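Local coordinates for protein lactaldehyde dehydrogenase (Methanocaldococcus jannaschii, PDB 3PQA) that oxidises lactaldehyde to lactate with NAD as the preferred coenzyme, a step in the biosynthesis of coenzyme F420, and works as a homotetramer, at residues 300-305 with 312-317; 321-326 with 349-354. One frame throughout, in Å; residues are numbered along the deposited sequence.

Interaction 1: residues 300-305 with 312-317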
loop_
_atom_site.group_PDB
_atom_site.type_symbol
_atom_site.label_atom_id
_atom_site.label_comp_id
_atom_site.label_asym_id
_atom_site.label_seq_id
_atom_site.Cartn_x
_atom_site.Cartn_y
_atom_site.Cartn_z
ATOM N N LYS B 300 38.567 10.079 24.843
ATOM C CA LYS B 300 39.303 10.596 26.013
ATOM C C LYS B 300 38.640 11.732 26.770
ATOM O O LYS B 300 38.799 11.849 27.986
ATOM C CB LYS B 300 40.673 11.123 25.572
ATOM C CG LYS B 300 41.757 10.114 25.568
ATOM C CD LYS B 300 43.089 10.813 25.325
ATOM C CE LYS B 300 44.219 9.808 25.228
ATOM N NZ LYS B 300 45.483 10.478 24.822
ATOM N N VAL B 301 37.940 12.595 26.043
ATOM C CA VAL B 301 37.420 13.830 26.614
ATOM C C VAL B 301 35.963 13.705 27.070
ATOM O O VAL B 301 35.370 14.679 27.516
ATOM C CB VAL B 301 37.617 15.042 25.651
ATOM C CG1 VAL B 301 39.098 15.229 25.326
ATOM C CG2 VAL B 301 36.792 14.879 24.380
ATOM N N LEU B 302 35.399 12.500 26.960
ATOM C CA LEU B 302 34.041 12.250 27.451
ATOM C C LEU B 302 33.972 12.402 28.968
ATOM O O LEU B 302 34.897 12.018 29.683
ATOM C CB LEU B 302 33.537 10.868 27.024
ATOM C CG LEU B 302 33.393 10.559 25.526
ATOM C CD1 LEU B 302 33.119 9.063 25.337
ATOM C CD2 LEU B 302 32.298 11.401 24.848
ATOM N N ASN B 303 32.883 12.991 29.443
ATOM C CA ASN B 303 32.670 13.136 30.872
ATOM C C ASN B 303 31.923 11.937 31.427
ATOM O O ASN B 303 30.747 11.690 31.102
ATOM C CB ASN B 303 31.952 14.452 31.209
ATOM C CG ASN B 303 32.759 15.678 30.819
ATOM O OD1 ASN B 303 33.956 15.770 31.095
ATOM N ND2 ASN B 303 32.097 16.637 30.181
ATOM N N VAL B 304 32.630 11.198 32.271
ATOM C CA VAL B 304 32.135 9.981 32.875
ATOM C C VAL B 304 31.774 10.302 34.320
ATOM O O VAL B 304 32.609 10.777 35.077
ATOM C CB VAL B 304 33.220 8.881 32.820
ATOM C CG1 VAL B 304 32.682 7.549 33.334
ATOM C CG2 VAL B 304 33.771 8.748 31.394
ATOM N N GLY B 305 30.528 10.057 34.711
ATOM C CA GLY B 305 30.123 10.408 36.066
ATOM C C GLY B 305 28.640 10.307 36.345
ATOM O O GLY B 305 27.944 9.477 35.752
ATOM N N THR B 312 27.378 15.306 32.196
ATOM C CA THR B 312 27.775 13.901 32.069
ATOM C C THR B 312 27.462 13.332 30.679
ATOM O O THR B 312 26.338 13.457 30.179
ATOM C CB THR B 312 27.146 13.030 33.175
ATOM O OG1 THR B 312 27.707 13.394 34.449
ATOM C CG2 THR B 312 27.412 11.555 32.926
ATOM N N ASP B 313 28.470 12.725 30.060
ATOM C CA ASP B 313 28.304 12.058 28.768
ATOM C C ASP B 313 28.024 10.578 28.957
ATOM O O ASP B 313 27.241 10.003 28.210
ATOM C CB ASP B 313 29.562 12.207 27.914
ATOM C CG ASP B 313 29.827 13.639 27.507
ATOM O OD1 ASP B 313 28.900 14.304 26.996
ATOM O OD2 ASP B 313 30.972 14.093 27.685
ATOM N N VAL B 314 28.680 9.973 29.952
ATOM C CA VAL B 314 28.616 8.529 30.208
ATOM C C VAL B 314 28.359 8.248 31.688
ATOM O O VAL B 314 29.173 8.612 32.547
ATOM C CB VAL B 314 29.944 7.816 29.790
ATOM C CG1 VAL B 314 29.861 6.298 30.031
ATOM C CG2 VAL B 314 30.278 8.118 28.348
ATOM N N GLY B 315 27.226 7.609 31.977
ATOM C CA GLY B 315 26.908 7.177 33.339
ATOM C C GLY B 315 27.328 5.738 33.602
ATOM O O GLY B 315 28.057 5.133 32.800
ATOM N N PRO B 316 26.869 5.168 34.725
ATOM C CA PRO B 316 27.268 3.814 35.082
ATOM C C PRO B 316 26.548 2.728 34.267
ATOM O O PRO B 316 25.508 2.995 33.641
ATOM C CB PRO B 316 26.823 3.713 36.535
ATOM C CG PRO B 316 25.565 4.550 36.567
ATOM C CD PRO B 316 25.871 5.719 35.665
ATOM N N LEU B 317 27.107 1.523 34.291
ATOM C CA LEU B 317 26.393 0.326 33.853
ATOM C C LEU B 317 25.292 -0.008 34.863
ATOM O O LEU B 317 25.290 0.500 35.988
ATOM C CB LEU B 317 27.358 -0.849 33.675
ATOM C CG LEU B 317 28.477 -0.632 32.645
ATOM C CD1 LEU B 317 29.354 -1.867 32.555
ATOM C CD2 LEU B 317 27.885 -0.294 31.271
#

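Interaction 2: residues 321-326 with 349-354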
loop_
_atom_site.group_PDB
_atom_site.type_symbol
_atom_site.label_atom_id
_atom_site.label_comp_id
_atom_site.label_asym_id
_atom_site.label_seq_id
_atom_site.Cartn_x
_atom_site.Cartn_y
_atom_site.Cartn_z
ATOM N N GLU B 321 27.456 -6.212 39.232
ATOM C CA GLU B 321 27.568 -7.576 38.688
ATOM C C GLU B 321 27.945 -7.555 37.202
ATOM O O GLU B 321 28.872 -8.250 36.769
ATOM C CB GLU B 321 26.253 -8.350 38.869
ATOM C CG GLU B 321 26.421 -9.874 38.841
ATOM C CD GLU B 321 25.142 -10.654 38.503
ATOM O OE1 GLU B 321 24.030 -10.284 38.950
ATOM O OE2 GLU B 321 25.258 -11.678 37.797
ATOM N N HIS B 322 27.226 -6.750 36.428
ATOM C CA HIS B 322 27.500 -6.665 35.011
ATOM C C HIS B 322 28.872 -6.049 34.754
ATOM O O HIS B 322 29.636 -6.551 33.950
ATOM C CB HIS B 322 26.405 -5.887 34.279
ATOM C CG HIS B 322 26.579 -5.906 32.803
ATOM N ND1 HIS B 322 26.641 -7.078 32.089
ATOM C CD2 HIS B 322 26.756 -4.907 31.909
ATOM C CE1 HIS B 322 26.853 -6.801 30.816
ATOM N NE2 HIS B 322 26.914 -5.491 30.681
ATOM N N ALA B 323 29.174 -4.970 35.457
ATOM C CA ALA B 323 30.459 -4.284 35.322
ATOM C C ALA B 323 31.642 -5.224 35.607
ATOM O O ALA B 323 32.655 -5.178 34.910
ATOM C CB ALA B 323 30.500 -3.073 36.237
ATOM N N GLU B 324 31.492 -6.079 36.619
ATOM C CA GLU B 324 32.528 -7.046 36.995
ATOM C C GLU B 324 32.709 -8.080 35.895
ATOM O O GLU B 324 33.827 -8.448 35.553
ATOM C CB GLU B 324 32.181 -7.735 38.325
ATOM C CG GLU B 324 32.222 -6.796 39.530
ATOM C CD GLU B 324 31.683 -7.419 40.822
ATOM O OE1 GLU B 324 30.833 -8.338 40.759
ATOM O OE2 GLU B 324 32.109 -6.963 41.908
ATOM N N TRP B 325 31.594 -8.544 35.338
ATOM C CA TRP B 325 31.639 -9.457 34.219
ATOM C C TRP B 325 32.358 -8.807 33.025
ATOM O O TRP B 325 33.216 -9.432 32.409
ATOM C CB TRP B 325 30.232 -9.916 33.841
ATOM C CG TRP B 325 30.194 -10.779 32.629
ATOM C CD1 TRP B 325 30.456 -12.120 32.560
ATOM C CD2 TRP B 325 29.877 -10.360 31.291
ATOM N NE1 TRP B 325 30.316 -12.562 31.262
ATOM C CE2 TRP B 325 29.960 -11.503 30.465
ATOM C CE3 TRP B 325 29.523 -9.133 30.717
ATOM C CZ2 TRP B 325 29.709 -11.452 29.083
ATOM C CZ3 TRP B 325 29.268 -9.084 29.341
ATOM C CH2 TRP B 325 29.361 -10.238 28.545
ATOM N N VAL B 326 32.018 -7.553 32.722
ATOM C CA VAL B 326 32.631 -6.826 31.595
ATOM C C VAL B 326 34.150 -6.717 31.781
ATOM O O VAL B 326 34.916 -6.890 30.834
ATOM C CB VAL B 326 32.012 -5.419 31.401
ATOM C CG1 VAL B 326 32.788 -4.616 30.355
ATOM C CG2 VAL B 326 30.555 -5.535 30.962
ATOM N N ALA B 349 30.091 0.241 39.449
ATOM C CA ALA B 349 29.418 -0.003 38.173
ATOM C C ALA B 349 29.794 1.012 37.082
ATOM O O ALA B 349 29.400 0.854 35.916
ATOM C CB ALA B 349 27.906 -0.068 38.369
ATOM N N LEU B 350 30.544 2.048 37.456
ATOM C CA LEU B 350 30.959 3.072 36.504
ATOM C C LEU B 350 32.116 2.550 35.645
ATOM O O LEU B 350 33.255 2.414 36.111
ATOM C CB LEU B 350 31.307 4.390 37.209
ATOM C CG LEU B 350 31.494 5.638 36.337
ATOM C CD1 LEU B 350 30.205 5.994 35.578
ATOM C CD2 LEU B 350 31.959 6.833 37.168
ATOM N N PHE B 351 31.808 2.233 34.391
ATOM C CA PHE B 351 32.793 1.647 33.495
ATOM C C PHE B 351 33.265 2.680 32.487
ATOM O O PHE B 351 32.457 3.266 31.759
ATOM C CB PHE B 351 32.235 0.411 32.786
ATOM C CG PHE B 351 33.285 -0.611 32.456
ATOM C CD1 PHE B 351 34.174 -0.400 31.410
ATOM C CD2 PHE B 351 33.402 -1.772 33.220
ATOM C CE1 PHE B 351 35.155 -1.328 31.105
ATOM C CE2 PHE B 351 34.397 -2.706 32.942
ATOM C CZ PHE B 351 35.275 -2.487 31.874
ATOM N N TYR B 352 34.579 2.889 32.427
ATOM C CA TYR B 352 35.118 3.953 31.585
ATOM C C TYR B 352 35.206 3.539 30.117
ATOM O O TYR B 352 35.413 2.356 29.818
ATOM C CB TYR B 352 36.473 4.433 32.142
ATOM C CG TYR B 352 36.270 5.208 33.422
ATOM C CD1 TYR B 352 36.000 4.546 34.623
ATOM C CD2 TYR B 352 36.284 6.597 33.420
ATOM C CE1 TYR B 352 35.764 5.255 35.794
ATOM C CE2 TYR B 352 36.058 7.319 34.586
ATOM C CZ TYR B 352 35.789 6.640 35.768
ATOM O OH TYR B 352 35.570 7.343 36.932
ATOM N N PRO B 353 35.021 4.508 29.199
ATOM C CA PRO B 353 35.207 4.243 27.772
ATOM C C PRO B 353 36.495 3.445 27.527
ATOM O O PRO B 353 37.586 3.857 27.949
ATOM C CB PRO B 353 35.267 5.649 27.176
ATOM C CG PRO B 353 34.278 6.405 28.018
ATOM C CD PRO B 353 34.497 5.867 29.428
ATOM N N THR B 354 36.334 2.291 26.886
ATOM C CA THR B 354 37.407 1.309 26.715
ATOM C C THR B 354 37.529 0.944 25.231
ATOM O O THR B 354 36.535 0.652 24.563
ATOM C CB THR B 354 37.146 0.067 27.600
ATOM O OG1 THR B 354 37.214 0.455 28.978
ATOM C CG2 THR B 354 38.160 -1.041 27.341
#

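Interaction 1: residues 300-305 with 312-317
The carboxylate of Asp-313 reaches across to the backbone of Asn-303 and closes one end of a single beta bridge, Val-304 opposite Val-314, inside the long loop between helices 288-300 and 320-335 of this aldehyde dehydrogenase. With CG anti to its own carbonyl carbon (chi1 -66°), Asp-313 swings OD2 beside Asn-303, whose N donates to it at 2.8 Å in an almost straight bond of 176°. The lone pair used is the anti one, turned away from OD1. An aspartate suits the place because its short arm lets the carboxylate take up an N-H that the bridge itself does not use. The amide plane of Asn-303 runs nearly parallel to this carboxylate, 7° apart, but displaced to one side of it, while its ND2 bonds to Lys-311 O. Leu-302 crosses Asp-313 at about a right angle, with CD2 beside the aspartate, and its other branch, CD1, meets Val-314 CG2 at 4.2 Å. Val-304 lays CG2 near Val-314 CB, and the same valine packs on Leu-350, Tyr-352 and Pro-353 of strand 350-357. Beta-branched valines suit such extended backbone, and here they give the bridge an apolar side. Asn-303 O is gripped twice, by Asp-313 N at 2.7 Å in its carbonyl plane and by Val-314 N at 2.9 Å, tilted from that plane. Thr-312 turns OG1 to Asn-306 O and leaves its methyl CG2 3.5 Å from Gly-305 O. Beyond the valines, Gly-305 N donates to Val-314 O at 2.9 Å, and Val-304 CA brings a C-H to that same oxygen.

Interaction 2: residues 321-326 with 349-354
Val-326 sets its CG1 methyl over one face of the Phe-351 ring, 3.9 Å from the centroid and 25° off the ring normal, a CH-pi contact displaced toward the rim. The methyl lies nearest CE2 and CZ, with CE2 at 3.6 Å. At the edge of the same ring, near its plane, Ala-323 O comes to 3.6 Å from CE2, so the electron-poor rim of the phenyl group meets a carbonyl oxygen while its face meets a hydrocarbon. The third touch is small: Ala-323 CB rests 3.8 Å from Ala-349 CA, and alanine on both sides lets helix and chain come close, their CA atoms 5.2 Å apart. Ala-323 and Val-326 stand three residues apart, nearly one helical turn, which presents both to the strand. Helix 320-335 thus packs on strand 350-357 of the mixed sheet to which strands 246-250 and 278-284 also belong, an alpha/beta layer in the aldehyde dehydrogenase fold. The valine reaches the ring because CG1 is anti to its backbone N (chi1 172°). Its other methyl, CG2, lies 3.6 Å above the plane of His-322, one turn back along the helix, so the two branches serve two different rings. His-322 is held in turn by NE2, bonded to Phe-370 O, and by its backbone N, bonded to Ser-319 OG. Phe-351 and Val-326 both pack on Val-373 of the adjoining parallel strand 373-379, and the side chain of Arg-346, from the short strand 346-347, touches both Phe-351 and Ala-323.

In the fold
Interaction 1 is partly buried and polar, two lengths of loop tied by backbone bonds and one carboxylate, whereas interaction 2 is wholly buried and joins helix to sheet without any hydrogen bond between its segments. The chain completes the first before it begins the second, and their centres lie 12 Å apart. Strand 350-357, part of interaction 2, also borders interaction 1: Phe-351 points to the helix, while Leu-350 and Pro-353 pack against Val-304. A probable hydrogen bond from Leu-317 N to Ala-349 O couples the two regions, and Leu-317 also packs on Ala-323 and Phe-351. Both contacts lie away from the probable NAD-binding and catalytic residues.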